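Glucanase (Clostridium thermocellum, PDB 5GXX) probably hydrolyses beta-1,4-glucosidic bonds within cellulose, as a family 9 endoglucanase of the cellulosome that carries a C-terminal carbohydrate-binding module. Local coordinates at residues V449-N454 and Q574-E579; Y483-D488 and L552-A557; M513-S518 and I530-I535. The protein carries 1 engineered substitution. One frame throughout, in Å; residues are numbered along the deposited sequence.

Interaction 1. Residues V449-N454 and Q574-E579; sequences VEAAIN and QGLTRE
Ile-453 of strand 447-456 gives its backbone N-H to Thr-577 O, an N...O distance of 2.7 Å, where the loop 574-579 runs at roughly a right angle (92°) to the strand. The same oxygen lies 3.3 Å from Ala-452 CA in a CH...O contact. Two waters extend the seam: one lies between Ala-451 O, Thr-577 N and Glu-579 O, the other donates to both Ile-453 O and Arg-578 O. Ile-453 carries most of the side-chain packing. Its chi1 of -61° aims the CG1 branch at Leu-576, with CD1 3.4 Å from Leu-576 O, and the CG2 branch at one face of the Arg-578 guanidinium (CG2 to NH1 3.9 Å). Leu-576 answers with two parts, its CB against Ile-453 CG1 and its CD2 against Ala-451 CB, both at 3.9 Å. Ala-452 CB meets the backbone of the loop, 3.6 Å from Glu-579 C. Within the loop, Glu-579 N donates to Thr-577 OG1, which defines an ST turn. The loop leads straight into strand 581-583, whose Ala-581 and Thr-583 pair by backbone hydrogen bonds with Ala-451 and Val-449, antiparallel, in the beta sandwich of the cellulose-binding domain.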
# COMPACT_ATOMS: atom_id res chain seq x y z
N VAL A 449 -8.18 -23.82 2.54
CA VAL A 449 -7.81 -22.95 1.41
C VAL A 449 -9.03 -22.31 0.75
O VAL A 449 -10.05 -22.98 0.52
CB VAL A 449 -7.05 -23.76 0.35
CG1 VAL A 449 -6.81 -22.91 -0.89
CG2 VAL A 449 -5.76 -24.28 0.94
N GLU A 450 -8.90 -21.03 0.43
CA GLU A 450 -9.78 -20.36 -0.51
C GLU A 450 -8.97 -20.22 -1.80
O GLU A 450 -7.82 -19.79 -1.75
CB GLU A 450 -10.16 -18.97 -0.03
CG GLU A 450 -10.88 -18.94 1.32
CD GLU A 450 -11.06 -17.53 1.85
OE1 GLU A 450 -10.05 -16.87 2.17
OE2 GLU A 450 -12.23 -17.10 1.96
N ALA A 451 -9.56 -20.58 -2.94
CA ALA A 451 -8.84 -20.53 -4.21
C ALA A 451 -9.69 -19.97 -5.34
O ALA A 451 -10.92 -19.95 -5.25
CB ALA A 451 -8.32 -21.91 -4.58
N ALA A 452 -9.03 -19.48 -6.38
CA ALA A 452 -9.67 -18.97 -7.58
C ALA A 452 -8.74 -19.24 -8.75
O ALA A 452 -7.52 -19.35 -8.60
CB ALA A 452 -9.95 -17.47 -7.46
N ILE A 453 -9.35 -19.39 -9.92
CA ILE A 453 -8.59 -19.40 -11.16
C ILE A 453 -8.12 -17.97 -11.39
O ILE A 453 -8.93 -17.05 -11.58
CB ILE A 453 -9.43 -19.90 -12.34
CG1 ILE A 453 -9.90 -21.33 -12.07
CG2 ILE A 453 -8.62 -19.81 -13.63
CD1 ILE A 453 -11.18 -21.70 -12.80
N ASN A 454 -6.81 -17.77 -11.32
CA ASN A 454 -6.25 -16.43 -11.49
C ASN A 454 -6.08 -16.11 -12.98
O ASN A 454 -6.23 -14.96 -13.41
CB ASN A 454 -4.95 -16.29 -10.71
CG ASN A 454 -4.61 -14.84 -10.41
OD1 ASN A 454 -5.38 -14.13 -9.77
ND2 ASN A 454 -3.45 -14.40 -10.87
N GLN A 574 -11.68 -28.64 -9.49
CA GLN A 574 -13.13 -28.82 -9.44
C GLN A 574 -13.81 -27.67 -8.73
O GLN A 574 -13.43 -27.34 -7.60
CB GLN A 574 -13.50 -30.10 -8.70
CG GLN A 574 -12.92 -31.38 -9.25
CD GLN A 574 -13.32 -32.57 -8.40
OE1 GLN A 574 -12.51 -33.13 -7.66
NE2 GLN A 574 -14.60 -32.96 -8.50
N GLY A 575 -14.81 -27.09 -9.38
CA GLY A 575 -15.63 -26.06 -8.76
C GLY A 575 -15.02 -24.68 -8.67
O GLY A 575 -15.70 -23.73 -8.28
N LEU A 576 -13.74 -24.53 -9.04
CA LEU A 576 -13.08 -23.23 -8.95
C LEU A 576 -13.68 -22.24 -9.94
O LEU A 576 -14.01 -22.60 -11.07
CB LEU A 576 -11.56 -23.31 -9.17
CG LEU A 576 -10.74 -24.08 -8.13
CD1 LEU A 576 -9.25 -23.91 -8.43
CD2 LEU A 576 -11.06 -23.61 -6.72
N THR A 577 -13.83 -21.00 -9.49
CA THR A 577 -14.27 -19.92 -10.35
C THR A 577 -13.17 -18.86 -10.30
O THR A 577 -12.08 -19.10 -9.78
CB THR A 577 -15.61 -19.30 -9.87
OG1 THR A 577 -15.42 -18.65 -8.61
CG2 THR A 577 -16.71 -20.35 -9.76
N ARG A 578 -13.47 -17.68 -10.84
CA ARG A 578 -12.54 -16.57 -10.87
C ARG A 578 -12.64 -15.71 -9.62
O ARG A 578 -11.92 -14.72 -9.48
CB ARG A 578 -12.73 -15.76 -12.16
CG ARG A 578 -12.20 -16.52 -13.37
CD ARG A 578 -12.28 -15.75 -14.68
NE ARG A 578 -11.13 -16.03 -15.55
CZ ARG A 578 -10.80 -17.22 -16.06
NH1 ARG A 578 -11.54 -18.30 -15.81
NH2 ARG A 578 -9.73 -17.32 -16.82
N GLU A 579 -13.53 -16.09 -8.70
CA GLU A 579 -13.65 -15.42 -7.41
C GLU A 579 -13.20 -16.39 -6.32
O GLU A 579 -13.50 -17.58 -6.39
CB GLU A 579 -15.09 -14.96 -7.14
CG GLU A 579 -15.55 -13.88 -8.12
CD GLU A 579 -14.75 -12.59 -7.98
OE1 GLU A 579 -14.93 -11.87 -6.97
OE2 GLU A 579 -13.95 -12.29 -8.88
O HOH W 1 -13.12 -20.30 -6.73
O HOH W 2 -9.71 -14.63 -10.95

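Interaction 2. Residues Y483-D488 and L552-A557; sequences YNYYMD and LQFRIA. With CA (calcium ion), chain D.
Phe-554 turns the edge of its ring toward one face of Tyr-485, a T-shaped pair with planes at 75° and centroids 5.6 Å apart. The approach is off-centre: Phe-554 CE1 stands above the rim of the tyrosine ring, and CZ lies 4.0 Å from Tyr-485 CD2. Both Phe-554 and Tyr-483 hold CG between the backbone N and the carbonyl carbon (chi1 near 60°), and the two side chains run antiparallel, each past the other. Tyr-483 thereby brings its OH 4.0 Å from Phe-554 CE2 and also against Leu-552 CD2. Beyond the stack, Ile-556 CD1 packs at 3.7 Å on Tyr-485 CD1, while its other branch, CG2, meets Met-487 SD tip to tip at 3.8 Å. Next to Met-487, Asp-488 binds a calcium ion through its backbone O at 2.3 Å, in a site shared with Glu-491, Asp-566, Asn-569 and Asp-570. The two strands run 11.1 Å apart at their axes and 22° from parallel, too far for backbone pairing, so they join through side chains alone. Ile-463 of strand 460-469 touches both Tyr-485 and Phe-554, and Ile-532 of strand 527-534 touches Tyr-483 and Leu-552, which buries the layer between the two sheets of the sandwich.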
# COMPACT_ATOMS: atom_id res chain seq x y z
N TYR A 483 -0.64 -27.46 1.98
CA TYR A 483 -1.79 -27.91 1.22
C TYR A 483 -1.34 -28.47 -0.12
O TYR A 483 -0.25 -28.15 -0.61
CB TYR A 483 -2.84 -26.81 1.06
CG TYR A 483 -2.39 -25.57 0.30
CD1 TYR A 483 -2.42 -25.56 -1.09
CD2 TYR A 483 -1.97 -24.43 0.96
CE1 TYR A 483 -2.05 -24.43 -1.80
CE2 TYR A 483 -1.60 -23.28 0.26
CZ TYR A 483 -1.64 -23.30 -1.12
OH TYR A 483 -1.26 -22.19 -1.84
N ASN A 484 -2.19 -29.29 -0.72
CA ASN A 484 -1.86 -29.94 -1.98
C ASN A 484 -2.78 -29.53 -3.13
O ASN A 484 -3.98 -29.31 -2.92
CB ASN A 484 -1.92 -31.46 -1.81
CG ASN A 484 -0.90 -32.01 -0.83
OD1 ASN A 484 0.06 -31.33 -0.45
ND2 ASN A 484 -1.08 -33.27 -0.45
N TYR A 485 -2.19 -29.39 -4.32
CA TYR A 485 -2.95 -29.14 -5.55
C TYR A 485 -2.76 -30.34 -6.48
O TYR A 485 -1.66 -30.60 -6.96
CB TYR A 485 -2.47 -27.85 -6.26
CG TYR A 485 -3.33 -27.51 -7.46
CD1 TYR A 485 -3.02 -28.02 -8.73
CD2 TYR A 485 -4.45 -26.69 -7.33
CE1 TYR A 485 -3.83 -27.73 -9.83
CE2 TYR A 485 -5.25 -26.39 -8.42
CZ TYR A 485 -4.94 -26.91 -9.66
OH TYR A 485 -5.78 -26.58 -10.71
N TYR A 486 -3.85 -31.08 -6.71
CA TYR A 486 -3.81 -32.33 -7.47
C TYR A 486 -4.28 -32.16 -8.91
O TYR A 486 -5.28 -31.49 -9.19
CB TYR A 486 -4.72 -33.38 -6.82
CG TYR A 486 -4.37 -33.76 -5.41
CD1 TYR A 486 -3.44 -34.77 -5.14
CD2 TYR A 486 -5.01 -33.15 -4.34
CE1 TYR A 486 -3.13 -35.14 -3.84
CE2 TYR A 486 -4.70 -33.53 -3.03
CZ TYR A 486 -3.76 -34.51 -2.80
OH TYR A 486 -3.48 -34.87 -1.50
N MET A 487 -3.56 -32.84 -9.80
CA MET A 487 -3.81 -32.80 -11.24
C MET A 487 -3.86 -34.21 -11.82
O MET A 487 -3.23 -35.12 -11.28
CB MET A 487 -2.65 -32.08 -11.93
CG MET A 487 -2.40 -30.68 -11.42
SD MET A 487 -0.74 -30.16 -11.87
CE MET A 487 0.23 -30.77 -10.48
N ASP A 488 -4.56 -34.35 -12.94
CA ASP A 488 -4.51 -35.56 -13.75
C ASP A 488 -3.70 -35.19 -14.99
O ASP A 488 -4.07 -34.29 -15.74
CB ASP A 488 -5.93 -36.00 -14.12
CG ASP A 488 -5.97 -37.31 -14.88
OD1 ASP A 488 -4.97 -37.67 -15.53
OD2 ASP A 488 -7.01 -38.00 -14.82
N LEU A 552 -0.72 -17.03 -2.10
CA LEU A 552 0.26 -17.43 -3.11
C LEU A 552 -0.45 -17.49 -4.47
O LEU A 552 -1.60 -17.94 -4.56
CB LEU A 552 0.80 -18.83 -2.75
CG LEU A 552 1.88 -19.41 -3.68
CD1 LEU A 552 3.16 -18.63 -3.61
CD2 LEU A 552 2.16 -20.86 -3.27
N GLN A 553 0.23 -17.04 -5.52
CA GLN A 553 -0.25 -17.24 -6.89
C GLN A 553 0.78 -18.13 -7.55
O GLN A 553 1.95 -17.77 -7.66
CB GLN A 553 -0.40 -15.91 -7.65
CG GLN A 553 -1.58 -15.08 -7.14
CD GLN A 553 -1.53 -13.63 -7.58
OE1 GLN A 553 -1.05 -13.32 -8.67
NE2 GLN A 553 -2.06 -12.74 -6.74
N PHE A 554 0.34 -19.32 -7.96
CA PHE A 554 1.26 -20.23 -8.63
C PHE A 554 0.71 -20.62 -9.98
O PHE A 554 -0.50 -20.65 -10.20
CB PHE A 554 1.57 -21.45 -7.75
CG PHE A 554 0.37 -22.28 -7.36
CD1 PHE A 554 -0.07 -23.31 -8.16
CD2 PHE A 554 -0.28 -22.04 -6.15
CE1 PHE A 554 -1.15 -24.10 -7.79
CE2 PHE A 554 -1.37 -22.81 -5.77
CZ PHE A 554 -1.81 -23.84 -6.59
N ARG A 555 1.64 -20.88 -10.90
CA ARG A 555 1.30 -21.28 -12.26
C ARG A 555 1.93 -22.65 -12.54
O ARG A 555 3.10 -22.88 -12.21
CB ARG A 555 1.84 -20.23 -13.24
CG ARG A 555 1.52 -20.50 -14.70
CD ARG A 555 2.14 -19.46 -15.64
NE ARG A 555 1.59 -18.14 -15.40
CZ ARG A 555 1.70 -17.10 -16.23
NH1 ARG A 555 2.34 -17.23 -17.38
NH2 ARG A 555 1.15 -15.94 -15.91
N ILE A 556 1.14 -23.53 -13.15
CA ILE A 556 1.61 -24.83 -13.61
C ILE A 556 1.40 -24.83 -15.13
O ILE A 556 0.27 -24.67 -15.59
CB ILE A 556 0.83 -25.96 -12.91
CG1 ILE A 556 0.94 -25.81 -11.39
CG2 ILE A 556 1.32 -27.34 -13.37
CD1 ILE A 556 -0.18 -26.48 -10.60
N ALA A 557 2.48 -24.94 -15.89
CA ALA A 557 2.44 -24.62 -17.32
C ALA A 557 3.10 -25.70 -18.18
O ALA A 557 4.21 -26.13 -17.90
CB ALA A 557 3.10 -23.28 -17.61
CA CA D . -5.27 -32.49 -16.58
O HOH W 3 -3.67 -30.82 -16.04

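Interaction 3. Residues M513-S518 and I530-I535; sequences MDVEIS and IKISYI
Val-515 CG2 lies over one face of the Tyr-534 ring, 3.9 Å from its centroid and 19° off the normal, a CH-pi contact between side chains that run alongside each other in the same direction. Chi1 of Val-515 (65°) sets CG2 opposite the backbone N, where this methyl also reaches Ile-532 CG2. Met-513 CB adds to the apolar patch at Tyr-534 CE1, and farther along the same face Ile-517 CG2 crosses to Ile-530 CD1 at 3.7 Å. Beneath these groups the backbones pair antiparallel. Glu-516 and Ser-533 form a hydrogen-bonded pair, with Glu-516 N to Ser-533 O at 3.0 Å and Ser-533 N to Glu-516 O at 2.9 Å. Ile-535 N to Asp-514 O extends the ladder one way. At the other end Ser-518 closes it twice: its N donates to Lys-531 O, and its OG accepts from Lys-531 N at 2.9 Å in a nearly straight bond (172°). On the opposite face Glu-516 CG packs on Ser-533 CB, and Asp-514 OD2 approaches Ile-535 CB at 3.4 Å. This is a beta hairpin, strands 515-524 and 527-534, at the edge of a sandwich sheet, its apolar face turned toward strand 549-557, while the outer edge of 515-524 meets the second subunit through the backbone of Val-515, a Glu-516 salt bridge to its Lys-503 and an Asp-514 hydrogen bond to its Thr-505.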
# COMPACT_ATOMS: atom_id res chain seq x y z
N MET A 513 5.78 -14.63 4.61
CA MET A 513 5.26 -15.99 4.66
C MET A 513 6.25 -16.93 3.97
O MET A 513 6.15 -17.17 2.76
CB MET A 513 3.85 -16.07 4.07
CG MET A 513 2.81 -15.18 4.76
SD MET A 513 2.51 -15.68 6.47
CE MET A 513 1.12 -14.62 6.91
N ASP A 514 7.25 -17.40 4.73
CA ASP A 514 8.30 -18.29 4.22
C ASP A 514 7.65 -19.57 3.66
O ASP A 514 7.00 -20.30 4.42
CB ASP A 514 9.27 -18.61 5.37
CG ASP A 514 10.53 -19.35 4.93
OD1 ASP A 514 11.12 -19.05 3.86
OD2 ASP A 514 10.99 -20.23 5.69
N VAL A 515 7.80 -19.83 2.36
CA VAL A 515 7.04 -20.87 1.68
C VAL A 515 7.90 -21.64 0.68
O VAL A 515 8.83 -21.10 0.08
CB VAL A 515 5.81 -20.26 0.95
CG1 VAL A 515 6.24 -19.32 -0.16
CG2 VAL A 515 4.86 -21.33 0.41
N GLU A 516 7.60 -22.92 0.51
CA GLU A 516 8.19 -23.71 -0.56
C GLU A 516 7.10 -24.45 -1.34
O GLU A 516 6.02 -24.72 -0.81
CB GLU A 516 9.28 -24.65 -0.06
CG GLU A 516 8.78 -25.64 0.97
CD GLU A 516 9.72 -26.81 1.25
OE1 GLU A 516 10.66 -27.08 0.47
OE2 GLU A 516 9.49 -27.48 2.28
N ILE A 517 7.38 -24.69 -2.61
CA ILE A 517 6.51 -25.51 -3.46
C ILE A 517 7.30 -26.73 -3.87
O ILE A 517 8.43 -26.60 -4.35
CB ILE A 517 5.99 -24.77 -4.72
CG1 ILE A 517 5.35 -23.42 -4.35
CG2 ILE A 517 4.99 -25.66 -5.45
CD1 ILE A 517 4.82 -22.65 -5.55
N SER A 518 6.73 -27.91 -3.68
CA SER A 518 7.43 -29.13 -4.04
C SER A 518 7.50 -29.27 -5.56
O SER A 518 6.71 -28.64 -6.27
CB SER A 518 6.70 -30.34 -3.47
OG SER A 518 5.52 -30.62 -4.19
N ILE A 530 1.39 -30.92 -6.43
CA ILE A 530 2.40 -30.11 -5.75
C ILE A 530 1.87 -29.86 -4.35
O ILE A 530 0.66 -29.80 -4.12
CB ILE A 530 2.74 -28.79 -6.48
CG1 ILE A 530 1.51 -27.89 -6.65
CG2 ILE A 530 3.43 -29.11 -7.81
CD1 ILE A 530 1.80 -26.47 -7.17
N LYS A 531 2.82 -29.77 -3.42
CA LYS A 531 2.51 -29.40 -2.05
C LYS A 531 3.11 -28.01 -1.85
O LYS A 531 4.28 -27.78 -2.18
CB LYS A 531 3.16 -30.36 -1.06
CG LYS A 531 2.96 -29.93 0.39
CD LYS A 531 3.54 -30.95 1.37
CE LYS A 531 2.68 -32.20 1.49
NZ LYS A 531 1.27 -31.89 1.88
N ILE A 532 2.31 -27.13 -1.26
CA ILE A 532 2.72 -25.79 -0.86
C ILE A 532 2.87 -25.85 0.66
O ILE A 532 1.90 -26.15 1.35
CB ILE A 532 1.63 -24.74 -1.24
CG1 ILE A 532 1.47 -24.54 -2.76
CG2 ILE A 532 1.94 -23.39 -0.63
CD1 ILE A 532 1.02 -25.75 -3.56
N SER A 533 4.08 -25.62 1.17
CA SER A 533 4.38 -25.72 2.60
C SER A 533 4.81 -24.37 3.18
O SER A 533 5.68 -23.70 2.62
CB SER A 533 5.52 -26.72 2.85
OG SER A 533 5.14 -28.02 2.43
N TYR A 534 4.23 -23.97 4.31
CA TYR A 534 4.66 -22.77 5.02
C TYR A 534 5.51 -23.24 6.17
O TYR A 534 5.05 -23.99 7.04
CB TYR A 534 3.49 -21.93 5.50
CG TYR A 534 2.85 -21.23 4.33
CD1 TYR A 534 3.36 -20.02 3.87
CD2 TYR A 534 1.79 -21.82 3.64
CE1 TYR A 534 2.80 -19.39 2.76
CE2 TYR A 534 1.22 -21.20 2.54
CZ TYR A 534 1.73 -19.99 2.10
OH TYR A 534 1.16 -19.37 1.01
N ILE A 535 6.78 -22.83 6.14
CA ILE A 535 7.78 -23.38 7.04
C ILE A 535 7.49 -22.94 8.47
O ILE A 535 7.61 -23.74 9.41
CB ILE A 535 9.20 -22.96 6.61
CG1 ILE A 535 9.58 -23.53 5.23
CG2 ILE A 535 10.22 -23.31 7.69
CD1 ILE A 535 9.38 -25.02 5.03

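Overall arrangement
Following the chain from the N terminus, the catalytic family 9 region comes first and all three contacts fall in the C-terminal beta sandwich. Interaction 1 closes the longest loop, bringing 574-579 back to 449-454. Nested inside it, interaction 2 joins 483-488 to 552-557 across the sandwich, and inside that interaction 3 closes the short hairpin 513-518 to 530-535; none of the loops cross. Interactions 1 and 2 touch where Val-449 packs on Tyr-483. Strand 481-488 of interaction 2 neighbours 527-534 of interaction 3 in one sheet, while 549-557 belongs to the other, with 447-456 of interaction 1. Interactions 1 and 3 stay apart, about 8 Å between nearest atoms.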